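Local coordinates for protein CurD (Moorea producens 3L, PDB 5KP7) that probably acts as a hydroxymethylglutaryl-CoA synthase, condensing an acetyl unit with a beta-ketoacyl thioester, and binds 4'-phosphopantetheine, at residues M115-Q120 with C129-L134; I98-T103 with Q146-L151; R45-A50 with L386-Y391. The protein carries 3 engineered substitutions. All coordinates share one frame; numbering follows the deposited sequence. Where two conformers were deposited one is given.

Interactions 1 and 2 sit at one edge of the central mixed sheet, their centres about 11 Å apart. Strand 130-134 and helix 115-123 form interaction 1, strand 98-104 and helix 140-154 interaction 2; the two strands are neighbours. The contacts touch: the hydroxyls of S116 and T103 meet at 2.8 Å between their OG and OG1 atoms. Along the chain, interaction 1 is nested in the loop closed by interaction 2, and both lie inside the loop closed by interaction 3. Interaction 3 is remote, with centres about 36 and 40 Å away. It joins sequence-distant helices near bound 4'-phosphopantetheine, whereas the first two build the sheet edge away from the annotated sites.

Interaction 1 (M115-Q120 with C129-L134); sequences MSTYIQ and CRMFEL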
ATOM      1  N   MET A 115     -14.511   7.032 -11.594  1.00 19.51           N
ATOM      2  CA  MET A 115     -13.360   7.431 -12.426  1.00 19.73           C
ATOM      3  C   MET A 115     -13.224   6.538 -13.654  1.00 19.56           C
ATOM      4  O   MET A 115     -12.599   6.921 -14.645  1.00 19.26           O
ATOM      5  CB  MET A 115     -12.086   7.446 -11.568  1.00 20.23           C
ATOM      6  CG  MET A 115     -12.157   8.603 -10.644  1.00 20.70           C
ATOM      7  SD  MET A 115     -10.679   8.900  -9.624  1.00 22.82           S
ATOM      8  CE  MET A 115     -10.803   7.558  -8.441  1.00 22.14           C
ATOM      9  N   SER A 116     -13.844   5.356 -13.603  1.00 19.02           N
ATOM     10  CA  SER A 116     -13.808   4.425 -14.712  1.00 19.21           C
ATOM     11  C   SER A 116     -14.330   5.035 -16.022  1.00 19.49           C
ATOM     12  O   SER A 116     -13.874   4.652 -17.088  1.00 19.76           O
ATOM     13  CB  SER A 116     -14.592   3.170 -14.356  1.00 19.21           C
ATOM     14  OG  SER A 116     -13.990   2.542 -13.221  1.00 19.55           O
ATOM     15  N   THR A 117     -15.304   5.936 -15.930  1.00 19.25           N
ATOM     16  CA  THR A 117     -15.856   6.587 -17.136  1.00 19.95           C
ATOM     17  C   THR A 117     -14.807   7.422 -17.893  1.00 19.82           C
ATOM     18  O   THR A 117     -14.625   7.261 -19.100  1.00 20.34           O
ATOM     19  CB  THR A 117     -17.073   7.466 -16.782  1.00 20.47           C
ATOM     20  OG1 THR A 117     -16.720   8.461 -15.805  1.00 21.09           O
ATOM     21  CG2 THR A 117     -18.177   6.612 -16.172  1.00 21.26           C
ATOM     22  N   TYR A 118     -14.053   8.242 -17.179  1.00 19.48           N
ATOM     23  CA  TYR A 118     -12.935   8.994 -17.775  1.00 19.97           C
ATOM     24  C   TYR A 118     -11.855   8.080 -18.289  1.00 20.08           C
ATOM     25  O   TYR A 118     -11.310   8.290 -19.358  1.00 20.70           O
ATOM     26  CB  TYR A 118     -12.322   9.939 -16.749  1.00 19.82           C
ATOM     27  CG  TYR A 118     -13.159  11.142 -16.399  1.00 20.03           C
ATOM     28  CD1 TYR A 118     -13.343  12.169 -17.319  1.00 20.85           C
ATOM     29  CD2 TYR A 118     -13.634  11.340 -15.127  1.00 20.11           C
ATOM     30  CE1 TYR A 118     -14.065  13.308 -16.990  1.00 20.97           C
ATOM     31  CE2 TYR A 118     -14.360  12.480 -14.783  1.00 20.20           C
ATOM     32  CZ  TYR A 118     -14.568  13.464 -15.742  1.00 20.90           C
ATOM     33  OH  TYR A 118     -15.276  14.606 -15.399  1.00 21.90           O
ATOM     34  N   ILE A 119     -11.552   7.030 -17.534  1.00 20.03           N
ATOM     35  CA  ILE A 119     -10.516   6.080 -17.917  1.00 20.34           C
ATOM     36  C   ILE A 119     -10.881   5.385 -19.231  1.00 21.00           C
ATOM     37  O   ILE A 119     -10.080   5.305 -20.170  1.00 21.24           O
ATOM     38  CB  ILE A 119     -10.215   5.100 -16.770  1.00 20.29           C
ATOM     39  CG1 ILE A 119      -9.534   5.837 -15.609  1.00 20.22           C
ATOM     40  CG2 ILE A 119      -9.348   3.951 -17.238  1.00 20.95           C
ATOM     41  CD1 ILE A 119      -9.677   5.152 -14.262  1.00 20.05           C
ATOM     42  N   GLN A 120     -12.119   4.920 -19.334  1.00 21.22           N
ATOM     43  CA  GLN A 120     -12.609   4.329 -20.572  1.00 21.87           C
ATOM     44  C   GLN A 120     -12.474   5.286 -21.765  1.00 22.61           C
ATOM     45  O   GLN A 120     -12.047   4.875 -22.858  1.00 23.05           O
ATOM     46  CB  GLN A 120     -14.058   3.899 -20.383  1.00 22.15           C
ATOM     47  CG  GLN A 120     -14.756   3.328 -21.621  1.00 23.19           C
ATOM     48  CD  GLN A 120     -16.185   3.824 -21.761  1.00 23.82           C
ATOM     49  OE1 GLN A 120     -16.511   4.951 -21.372  1.00 24.50           O
ATOM     50  NE2 GLN A 120     -17.052   2.974 -22.272  1.00 24.38           N
ATOM     51  N   CYS A 129     -19.168  -2.084 -21.863  1.00 24.13           N
ATOM     52  CA  CYS A 129     -18.220  -2.254 -20.766  1.00 24.29           C
ATOM     53  C   CYS A 129     -18.900  -1.820 -19.465  1.00 23.53           C
ATOM     54  O   CYS A 129     -19.362  -0.678 -19.373  1.00 24.15           O
ATOM     55  CB  CYS A 129     -17.027  -1.327 -21.010  1.00 24.76           C
ATOM     56  SG  CYS A 129     -15.623  -1.644 -19.933  1.00 26.24           S
ATOM     57  N   ARG A 130     -18.913  -2.697 -18.464  1.00 22.33           N
ATOM     58  CA  ARG A 130     -19.352  -2.317 -17.128  1.00 21.92           C
ATOM     59  C   ARG A 130     -18.276  -1.454 -16.480  1.00 21.35           C
ATOM     60  O   ARG A 130     -17.097  -1.806 -16.565  1.00 21.48           O
ATOM     61  CB  ARG A 130     -19.543  -3.566 -16.273  1.00 22.14           C
ATOM     62  CG  ARG A 130     -20.622  -4.515 -16.736  1.00 23.15           C
ATOM     63  CD  ARG A 130     -20.816  -5.576 -15.677  1.00 23.51           C
ATOM     64  NE  ARG A 130     -21.944  -6.478 -15.916  1.00 24.31           N
ATOM     65  CZ  ARG A 130     -21.881  -7.818 -15.993  1.00 25.32           C
ATOM     66  NH1 ARG A 130     -20.728  -8.481 -15.974  1.00 25.72           N
ATOM     67  NH2 ARG A 130     -22.999  -8.510 -16.112  1.00 25.87           N
ATOM     68  N   MET A 131     -18.667  -0.364 -15.813  1.00 20.85           N
ATOM     69  CA  MET A 131     -17.726   0.591 -15.243  1.00 20.33           C
ATOM     70  C   MET A 131     -18.183   0.982 -13.855  1.00 20.09           C
ATOM     71  O   MET A 131     -19.339   1.353 -13.664  1.00 20.10           O
ATOM     72  CB  MET A 131     -17.669   1.843 -16.131  1.00 21.07           C
ATOM     73  CG  MET A 131     -16.979   1.606 -17.444  1.00 22.08           C
ATOM     74  SD  MET A 131     -16.915   3.080 -18.482  1.00 22.94           S
ATOM     75  CE  MET A 131     -18.618   3.126 -19.034  1.00 23.24           C
ATOM     76  N   PHE A 132     -17.296   0.873 -12.874  1.00 19.32           N
ATOM     77  CA  PHE A 132     -17.614   1.298 -11.517  1.00 19.03           C
ATOM     78  C   PHE A 132     -16.342   1.484 -10.703  1.00 18.90           C
ATOM     79  O   PHE A 132     -15.235   1.143 -11.170  1.00 18.44           O
ATOM     80  CB  PHE A 132     -18.638   0.354 -10.824  1.00 19.75           C
ATOM     81  CG  PHE A 132     -18.251  -1.074 -10.828  1.00 20.19           C
ATOM     82  CD1 PHE A 132     -17.505  -1.592  -9.786  1.00 20.31           C
ATOM     83  CD2 PHE A 132     -18.649  -1.907 -11.851  1.00 20.81           C
ATOM     84  CE1 PHE A 132     -17.128  -2.936  -9.785  1.00 20.96           C
ATOM     85  CE2 PHE A 132     -18.286  -3.253 -11.858  1.00 21.44           C
ATOM     86  CZ  PHE A 132     -17.532  -3.762 -10.815  1.00 21.18           C
ATOM     87  N   GLU A 133     -16.513   2.030  -9.501  1.00 18.54           N
ATOM     88  CA  GLU A 133     -15.410   2.343  -8.581  1.00 18.99           C
ATOM     89  C   GLU A 133     -15.656   1.630  -7.253  1.00 19.19           C
ATOM     90  O   GLU A 133     -16.781   1.603  -6.763  1.00 19.99           O
ATOM     91  CB  GLU A 133     -15.325   3.857  -8.413  1.00 19.24           C
ATOM     92  CG  GLU A 133     -14.122   4.393  -7.672  1.00 19.74           C
ATOM     93  CD  GLU A 133     -14.053   5.910  -7.693  1.00 20.14           C
ATOM     94  OE1 GLU A 133     -13.783   6.461  -6.615  1.00 20.82           O
ATOM     95  OE2 GLU A 133     -14.274   6.555  -8.769  1.00 20.42           O
ATOM     96  N   LEU A 134     -14.585   1.123  -6.654  0.50 18.82           N
ATOM     97  CA  LEU A 134     -14.663   0.279  -5.496  0.50 18.89           C
ATOM     98  C   LEU A 134     -13.850   0.889  -4.353  0.50 18.84           C
ATOM     99  O   LEU A 134     -12.701   1.304  -4.582  0.50 18.46           O
ATOM    100  CB  LEU A 134     -14.130  -1.100  -5.888  0.50 19.06           C
ATOM    101  CG  LEU A 134     -14.389  -2.208  -4.892  0.50 19.23           C
ATOM    102  CD1 LEU A 134     -14.424  -3.541  -5.612  0.50 19.56           C
ATOM    103  CD2 LEU A 134     -13.337  -2.217  -3.791  0.50 19.27           C
TER
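E133 holds its CG anti to the backbone N (chi1 -171°) and stays extended beyond it, which carries the carboxylate from the strand over to M115. S116 turns OG to the side of its own backbone N, where it meets the strand backbone. The two segments belong to a beta-alpha-beta unit of the thiolase-like fold, made of strand 98-104, helix 115-123 and strand 130-134. The helix axis passes 7.1 Å from the strand axis.

M115 N donates to E133 OE2 at 2.9 Å. The bond is fairly straight, 161° at the hydrogen, and the donor lies almost in line with the C-O bond of the acid. The side chain of M115 runs by the same carboxylate, with CG 3.5 Å from OE2 of E133.

S116 OG donates to F132 O at 2.8 Å. It comes from above the carbonyl plane, 53° out of it. The same hydroxyl is hydrogen-bonded to T103 and more weakly to V101 O, so the helix is tied to both strands of the unit.

At the end of the helix segment, Q120 meets M131, which is bent at chi3; the two side chains cross at about a right angle. The amide nitrogen of Q120 has its polar partner in S126 O. Its amide carbon CD rests 3.4 Å from M131 SD.

Interaction 2 (I98-T103 with Q146-L151); sequences IEMVIT and QMAINL
M147 O accepts the helical bond from L151 N at 3.0 Å, and the methyl CE of M100 comes up to this same oxygen at 4.1 Å. The rest of the contact is apolar. M100 carries most of it. Its CG is anti to the backbone N (chi1 -176°), and the chain reaches out from the strand to bend at chi3. This sets CE against the helix backbone, 3.8 Å from A148 CA. L151 reaches back from the helix, and the two side chains meet tip to tip, with CE of M100 4.0 Å from CD2 of L151.

Further along the strand, I102 slants across the base of M147. Its CD1 touches M147 CB at 3.9 Å, while the end of the M147 chain leads away from the strand. A148 also packs on A162 and V164 of strand 161-168, so the helix bears on two strands at once. F132 of the edge strand flanks M100 and I102.

Helix 140-154 follows strand 130-134 and precedes strand 161-168. These strands lie on either side of strand 98-104, parallel to it. The helix runs nearly antiparallel to that middle strand, at 168°, as the connection of a beta-alpha-beta crossover.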
ATOM      1  N   ILE A  98     -12.120  -6.134 -23.446  1.00 25.84           N
ATOM      2  CA  ILE A  98     -12.215  -5.565 -22.090  1.00 24.71           C
ATOM      3  C   ILE A  98     -13.677  -5.110 -21.887  1.00 24.80           C
ATOM      4  O   ILE A  98     -14.133  -4.169 -22.538  1.00 25.03           O
ATOM      5  CB  ILE A  98     -11.234  -4.410 -21.853  1.00 24.24           C
ATOM      6  CG1 ILE A  98      -9.789  -4.914 -21.995  1.00 24.44           C
ATOM      7  CG2 ILE A  98     -11.492  -3.794 -20.482  1.00 23.40           C
ATOM      8  CD1 ILE A  98      -8.741  -3.812 -22.110  1.00 24.36           C
ATOM      9  N   GLU A  99     -14.404  -5.818 -21.029  1.00 24.89           N
ATOM     10  CA  GLU A  99     -15.808  -5.517 -20.774  1.00 25.10           C
ATOM     11  C   GLU A  99     -16.114  -5.142 -19.319  1.00 23.77           C
ATOM     12  O   GLU A  99     -17.273  -5.060 -18.947  1.00 22.94           O
ATOM     13  CB  GLU A  99     -16.682  -6.694 -21.203  1.00 27.28           C
ATOM     14  CG  GLU A  99     -16.546  -6.964 -22.709  1.00 29.90           C
ATOM     15  CD  GLU A  99     -17.703  -7.706 -23.320  1.00 32.56           C
ATOM     16  OE1 GLU A  99     -18.580  -8.219 -22.588  1.00 34.74           O
ATOM     17  OE2 GLU A  99     -17.709  -7.802 -24.585  1.00 36.66           O
ATOM     18  N   MET A 100     -15.084  -4.922 -18.512  1.00 22.82           N
ATOM     19  CA  MET A 100     -15.264  -4.387 -17.172  1.00 22.37           C
ATOM     20  C   MET A 100     -14.051  -3.550 -16.825  1.00 21.75           C
ATOM     21  O   MET A 100     -12.911  -4.005 -17.055  1.00 21.35           O
ATOM     22  CB  MET A 100     -15.456  -5.510 -16.150  1.00 23.06           C
ATOM     23  CG  MET A 100     -15.746  -4.984 -14.750  1.00 23.22           C
ATOM     24  SD  MET A 100     -16.352  -6.221 -13.576  1.00 25.11           S
ATOM     25  CE  MET A 100     -14.996  -7.269 -13.385  1.00 24.75           C
ATOM     26  N   VAL A 101     -14.296  -2.346 -16.308  1.00 20.75           N
ATOM     27  CA  VAL A 101     -13.248  -1.469 -15.786  1.00 20.62           C
ATOM     28  C   VAL A 101     -13.619  -1.159 -14.333  1.00 20.23           C
ATOM     29  O   VAL A 101     -14.682  -0.588 -14.075  1.00 20.44           O
ATOM     30  CB  VAL A 101     -13.148  -0.163 -16.590  1.00 20.97           C
ATOM     31  CG1 VAL A 101     -12.159   0.781 -15.945  1.00 20.77           C
ATOM     32  CG2 VAL A 101     -12.737  -0.425 -18.026  1.00 21.98           C
ATOM     33  N   ILE A 102     -12.775  -1.596 -13.402  1.00 19.86           N
ATOM     34  CA  ILE A 102     -12.960  -1.325 -11.981  1.00 19.60           C
ATOM     35  C   ILE A 102     -11.845  -0.411 -11.528  1.00 19.43           C
ATOM     36  O   ILE A 102     -10.650  -0.764 -11.618  1.00 19.90           O
ATOM     37  CB  ILE A 102     -12.936  -2.589 -11.109  1.00 19.97           C
ATOM     38  CG1 ILE A 102     -13.952  -3.623 -11.632  1.00 20.87           C
ATOM     39  CG2 ILE A 102     -13.245  -2.195  -9.678  1.00 19.64           C
ATOM     40  CD1 ILE A 102     -14.040  -4.886 -10.789  1.00 21.38           C
ATOM     41  N   THR A 103     -12.198   0.785 -11.058  1.00 19.16           N
ATOM     42  CA  THR A 103     -11.225   1.684 -10.455  1.00 19.51           C
ATOM     43  C   THR A 103     -11.294   1.511  -8.955  1.00 19.17           C
ATOM     44  O   THR A 103     -12.380   1.544  -8.375  1.00 19.77           O
ATOM     45  CB  THR A 103     -11.500   3.133 -10.869  1.00 20.23           C
ATOM     46  OG1 THR A 103     -11.438   3.217 -12.298  1.00 21.48           O
ATOM     47  CG2 THR A 103     -10.451   4.048 -10.302  1.00 21.04           C
ATOM     48  N   GLN A 146     -10.262  -9.517  -7.116  1.00 20.51           N
ATOM     49  CA  GLN A 146     -11.104 -10.686  -6.854  1.00 21.20           C
ATOM     50  C   GLN A 146     -12.387 -10.659  -7.658  1.00 21.51           C
ATOM     51  O   GLN A 146     -12.823 -11.699  -8.130  1.00 22.00           O
ATOM     52  CB  GLN A 146     -11.372 -10.844  -5.355  1.00 21.63           C
ATOM     53  CG  GLN A 146     -10.095 -11.170  -4.564  1.00 22.13           C
ATOM     54  CD  GLN A 146      -9.441 -12.478  -4.981  1.00 22.94           C
ATOM     55  OE1 GLN A 146     -10.116 -13.426  -5.386  1.00 24.14           O
ATOM     56  NE2 GLN A 146      -8.133 -12.535  -4.905  1.00 23.38           N
ATOM     57  N   MET A 147     -12.989  -9.487  -7.831  1.00 21.20           N
ATOM     58  CA  MET A 147     -14.228  -9.381  -8.663  1.00 21.64           C
ATOM     59  C   MET A 147     -13.920  -9.720 -10.129  1.00 21.74           C
ATOM     60  O   MET A 147     -14.692 -10.416 -10.792  1.00 22.02           O
ATOM     61  CB  MET A 147     -14.840  -7.968  -8.541  1.00 21.77           C
ATOM     62  CG  MET A 147     -15.408  -7.626  -7.160  1.00 22.35           C
ATOM     63  SD  MET A 147     -16.421  -8.844  -6.314  1.00 24.36           S
ATOM     64  CE  MET A 147     -15.227  -9.598  -5.216  1.00 24.54           C
ATOM     65  N   ALA A 148     -12.759  -9.265 -10.606  1.00 21.43           N
ATOM     66  CA  ALA A 148     -12.319  -9.539 -11.987  1.00 21.65           C
ATOM     67  C   ALA A 148     -12.049 -11.035 -12.189  1.00 22.32           C
ATOM     68  O   ALA A 148     -12.454 -11.615 -13.199  1.00 22.34           O
ATOM     69  CB  ALA A 148     -11.108  -8.684 -12.349  1.00 21.60           C
ATOM     70  N   ILE A 149     -11.358 -11.640 -11.227  1.00 22.09           N
ATOM     71  CA  ILE A 149     -11.113 -13.090 -11.243  1.00 22.85           C
ATOM     72  C   ILE A 149     -12.457 -13.830 -11.369  1.00 23.22           C
ATOM     73  O   ILE A 149     -12.626 -14.760 -12.170  1.00 23.67           O
ATOM     74  CB  ILE A 149     -10.357 -13.522  -9.966  1.00 22.93           C
ATOM     75  CG1 ILE A 149      -8.901 -13.059 -10.056  1.00 22.68           C
ATOM     76  CG2 ILE A 149     -10.440 -15.052  -9.761  1.00 23.80           C
ATOM     77  CD1 ILE A 149      -8.168 -12.997  -8.726  1.00 22.73           C
ATOM     78  N   ASN A 150     -13.419 -13.417 -10.552  1.00 22.74           N
ATOM     79  CA  ASN A 150     -14.716 -14.095 -10.578  1.00 23.44           C
ATOM     80  C   ASN A 150     -15.515 -13.866 -11.840  1.00 23.59           C
ATOM     81  O   ASN A 150     -16.308 -14.734 -12.213  1.00 24.24           O
ATOM     82  CB  ASN A 150     -15.539 -13.789  -9.335  1.00 23.34           C
ATOM     83  CG  ASN A 150     -14.914 -14.365  -8.078  1.00 23.81           C
ATOM     84  OD1 ASN A 150     -13.942 -15.156  -8.138  1.00 24.96           O
ATOM     85  ND2 ASN A 150     -15.423 -13.923  -6.925  1.00 23.68           N
ATOM     86  N   LEU A 151     -15.328 -12.738 -12.512  1.00 23.36           N
ATOM     87  CA  LEU A 151     -15.917 -12.581 -13.860  1.00 23.95           C
ATOM     88  C   LEU A 151     -15.407 -13.697 -14.794  1.00 24.77           C
ATOM     89  O   LEU A 151     -16.195 -14.393 -15.447  1.00 25.20           O
ATOM     90  CB  LEU A 151     -15.620 -11.198 -14.451  1.00 23.74           C
ATOM     91  CG  LEU A 151     -16.021 -11.025 -15.925  1.00 24.44           C
ATOM     92  CD1 LEU A 151     -17.541 -11.086 -16.086  1.00 24.79           C
ATOM     93  CD2 LEU A 151     -15.467  -9.703 -16.468  1.00 24.57           C
TER

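Interaction 3 (R45-A50 with L386-Y391); sequences RKLAQA and LSMEEY
K46 and M388 bridge the two segments, one by a polar bond and the other by packing. K46 is extended beyond CG and lays its chain over toward the carbonyl of L386. Its NZ donates to L386 O at 3.2 Å, from above the carbonyl plane and 47° out of it. Water 1 spans the same pair: it accepts from K46 NZ at 3.1 Å and donates to L386 O at 2.7 Å. The carbonyl oxygen is thus held by two donors, the ammonium and the water. An alanine in place of K46 would probably cost L386 O its direct ammonium donor and leave the bridging water without its lysine anchor.

M388 packs on the next turn of the first helix, against L47 and A50. Its CG is anti to the backbone N (chi1 -156°), and a bend at chi2 folds the thioether back along the first helix. CG lies 3.7 Å from A50 CB, and CE presses on CD1 of L47 at 3.4 Å, tighter than usual for two carbons. R51 also touches M388.

The next shell fixes the backbone that offers these groups. S387 N donates to E390 OE1 at 2.9 Å, nearly straight at 178°, and OE1 receives it on its anti lone pair, away from the other oxygen. E390 N in turn donates to S387 OG at 3.0 Å. Y384 OH is bonded to the other carboxylate oxygen of E390. Y391 reaches E189 and K66 through its hydroxyl.

L47 also lies near the ligand pocket, its side chain about 8 Å from bound 4'-phosphopantetheine. Helix 44-50, which lies close to that pocket without L47 touching the ligand, thus packs on the start of helix 388-397, where S387 as N-cap and E390 form a capping box.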
ATOM      1  N   ARG A  45      15.070  12.047   3.341  1.00 41.24           N
ATOM      2  CA  ARG A  45      16.222  12.715   4.020  1.00 43.73           C
ATOM      3  C   ARG A  45      16.111  14.241   3.982  1.00 43.73           C
ATOM      4  O   ARG A  45      16.467  14.920   4.939  1.00 44.52           O
ATOM      5  CB  ARG A  45      17.551  12.300   3.389  1.00 45.81           C
ATOM      6  CG  ARG A  45      17.896  10.815   3.560  1.00 47.33           C
ATOM      7  CD  ARG A  45      19.386  10.571   3.440  1.00 50.06           C
ATOM      8  NE  ARG A  45      19.829   9.214   3.780  1.00 51.25           N
ATOM      9  CZ  ARG A  45      21.074   8.758   3.561  1.00 53.45           C
ATOM     10  NH1 ARG A  45      21.989   9.529   2.981  1.00 54.56           N
ATOM     11  NH2 ARG A  45      21.411   7.515   3.905  1.00 54.05           N
ATOM     12  N   LYS A  46      15.603  14.787   2.885  1.00 42.45           N
ATOM     13  CA  LYS A  46      15.355  16.234   2.792  1.00 43.13           C
ATOM     14  C   LYS A  46      14.272  16.715   3.763  1.00 43.22           C
ATOM     15  O   LYS A  46      14.425  17.780   4.367  1.00 44.23           O
ATOM     16  CB  LYS A  46      15.003  16.648   1.361  1.00 42.34           C
ATOM     17  CG  LYS A  46      16.116  16.386   0.369  1.00 43.47           C
ATOM     18  CD  LYS A  46      15.779  16.921  -1.007  1.00 43.49           C
ATOM     19  CE  LYS A  46      16.645  16.240  -2.042  1.00 44.59           C
ATOM     20  NZ  LYS A  46      16.465  16.847  -3.372  1.00 45.71           N
ATOM     21  N   LEU A  47      13.206  15.924   3.923  1.00 42.82           N
ATOM     22  CA  LEU A  47      12.138  16.198   4.897  1.00 43.97           C
ATOM     23  C   LEU A  47      12.678  16.129   6.331  1.00 46.63           C
ATOM     24  O   LEU A  47      12.426  17.035   7.122  1.00 48.75           O
ATOM     25  CB  LEU A  47      10.949  15.229   4.715  1.00 43.01           C
ATOM     26  CG  LEU A  47       9.676  15.410   5.561  1.00 43.54           C
ATOM     27  CD1 LEU A  47       8.994  16.704   5.181  1.00 43.62           C
ATOM     28  CD2 LEU A  47       8.668  14.278   5.380  1.00 43.55           C
ATOM     29  N   ALA A  48      13.442  15.079   6.641  1.00 47.97           N
ATOM     30  CA  ALA A  48      14.095  14.936   7.958  1.00 50.86           C
ATOM     31  C   ALA A  48      14.978  16.141   8.297  1.00 53.91           C
ATOM     32  O   ALA A  48      14.859  16.701   9.389  1.00 55.23           O
ATOM     33  CB  ALA A  48      14.908  13.653   8.020  1.00 51.29           C
ATOM     34  N   GLN A  49      15.851  16.530   7.363  1.00 56.01           N
ATOM     35  CA  GLN A  49      16.714  17.715   7.529  1.00 59.72           C
ATOM     36  C   GLN A  49      15.899  18.971   7.784  1.00 60.40           C
ATOM     37  O   GLN A  49      16.220  19.758   8.672  1.00 60.37           O
ATOM     38  CB  GLN A  49      17.596  17.933   6.295  1.00 61.22           C
ATOM     39  CG  GLN A  49      18.727  16.923   6.178  1.00 64.10           C
ATOM     40  CD  GLN A  49      19.382  16.873   4.801  1.00 65.52           C
ATOM     41  OE1 GLN A  49      18.769  17.194   3.781  1.00 66.91           O
ATOM     42  NE2 GLN A  49      20.640  16.447   4.771  1.00 68.20           N
ATOM     43  N   ALA A  50      14.842  19.147   6.997  1.00 60.06           N
ATOM     44  CA  ALA A  50      13.964  20.310   7.112  1.00 61.77           C
ATOM     45  C   ALA A  50      13.179  20.394   8.418  1.00 64.55           C
ATOM     46  O   ALA A  50      12.732  21.478   8.777  1.00 66.05           O
ATOM     47  CB  ALA A  50      12.997  20.353   5.943  1.00 59.77           C
ATOM     48  N   LEU A 386      12.373  16.550  -6.243  1.00 32.40           N
ATOM     49  CA  LEU A 386      11.965  17.851  -5.689  1.00 32.94           C
ATOM     50  C   LEU A 386      12.903  18.351  -4.588  1.00 34.26           C
ATOM     51  O   LEU A 386      13.343  17.573  -3.757  1.00 33.33           O
ATOM     52  CB  LEU A 386      10.584  17.764  -5.053  1.00 32.06           C
ATOM     53  CG  LEU A 386       9.413  17.452  -5.990  1.00 31.04           C
ATOM     54  CD1 LEU A 386       8.200  17.059  -5.178  1.00 30.16           C
ATOM     55  CD2 LEU A 386       9.098  18.646  -6.879  1.00 31.52           C
ATOM     56  N   SER A 387      13.163  19.655  -4.583  1.00 36.23           N
ATOM     57  CA  SER A 387      13.756  20.298  -3.410  1.00 37.77           C
ATOM     58  C   SER A 387      12.657  20.476  -2.376  1.00 38.43           C
ATOM     59  O   SER A 387      11.443  20.394  -2.669  1.00 35.64           O
ATOM     60  CB  SER A 387      14.347  21.657  -3.761  1.00 38.81           C
ATOM     61  OG  SER A 387      13.332  22.575  -4.113  1.00 38.56           O
ATOM     62  N   MET A 388      13.070  20.747  -1.148  1.00 39.65           N
ATOM     63  CA  MET A 388      12.086  20.988  -0.095  1.00 40.86           C
ATOM     64  C   MET A 388      11.283  22.283  -0.374  1.00 40.46           C
ATOM     65  O   MET A 388      10.083  22.361  -0.062  1.00 40.04           O
ATOM     66  CB  MET A 388      12.805  21.018   1.262  1.00 43.10           C
ATOM     67  CG  MET A 388      11.926  20.697   2.432  1.00 44.15           C
ATOM     68  SD  MET A 388      11.059  19.120   2.399  1.00 45.10           S
ATOM     69  CE  MET A 388       9.739  19.557   3.517  1.00 44.18           C
ATOM     70  N   GLU A 389      11.931  23.268  -0.988  1.00 41.18           N
ATOM     71  CA  GLU A 389      11.275  24.498  -1.419  1.00 42.33           C
ATOM     72  C   GLU A 389      10.173  24.238  -2.461  1.00 39.46           C
ATOM     73  O   GLU A 389       9.069  24.781  -2.360  1.00 38.07           O
ATOM     74  CB  GLU A 389      12.305  25.472  -1.993  1.00 45.93           C
ATOM     75  CG  GLU A 389      11.743  26.813  -2.432  1.00 49.36           C
ATOM     76  CD  GLU A 389      12.823  27.825  -2.792  1.00 53.96           C
ATOM     77  OE1 GLU A 389      13.817  27.950  -2.037  1.00 57.92           O
ATOM     78  OE2 GLU A 389      12.672  28.516  -3.830  1.00 57.44           O
ATOM     79  N   GLU A 390      10.491  23.419  -3.457  1.00 37.75           N
ATOM     80  CA  GLU A 390       9.508  23.031  -4.475  1.00 35.75           C
ATOM     81  C   GLU A 390       8.353  22.256  -3.856  1.00 34.38           C
ATOM     82  O   GLU A 390       7.195  22.524  -4.169  1.00 32.63           O
ATOM     83  CB  GLU A 390      10.170  22.232  -5.588  1.00 35.92           C
ATOM     84  CG  GLU A 390      11.018  23.072  -6.525  1.00 36.33           C
ATOM     85  CD  GLU A 390      11.972  22.263  -7.379  1.00 36.87           C
ATOM     86  OE1 GLU A 390      12.476  21.220  -6.906  1.00 36.68           O
ATOM     87  OE2 GLU A 390      12.209  22.652  -8.545  1.00 38.10           O
ATOM     88  N   TYR A 391       8.669  21.309  -2.970  1.00 33.64           N
ATOM     89  CA  TYR A 391       7.652  20.501  -2.297  1.00 32.94           C
ATOM     90  C   TYR A 391       6.676  21.377  -1.512  1.00 32.90           C
ATOM     91  O   TYR A 391       5.464  21.219  -1.618  1.00 30.76           O
ATOM     92  CB  TYR A 391       8.301  19.445  -1.387  1.00 32.83           C
ATOM     93  CG  TYR A 391       7.354  18.684  -0.479  1.00 32.59           C
ATOM     94  CD1 TYR A 391       6.508  17.689  -0.978  1.00 31.88           C
ATOM     95  CD2 TYR A 391       7.303  18.940   0.886  1.00 33.03           C
ATOM     96  CE1 TYR A 391       5.659  16.983  -0.140  1.00 31.80           C
ATOM     97  CE2 TYR A 391       6.445  18.247   1.728  1.00 33.06           C
ATOM     98  CZ  TYR A 391       5.636  17.259   1.222  1.00 32.77           C
ATOM     99  OH  TYR A 391       4.782  16.581   2.071  1.00 33.44           O
TER
HETATM  100  O   HOH W   1      13.970  14.957  -3.487  1.00 34.25           O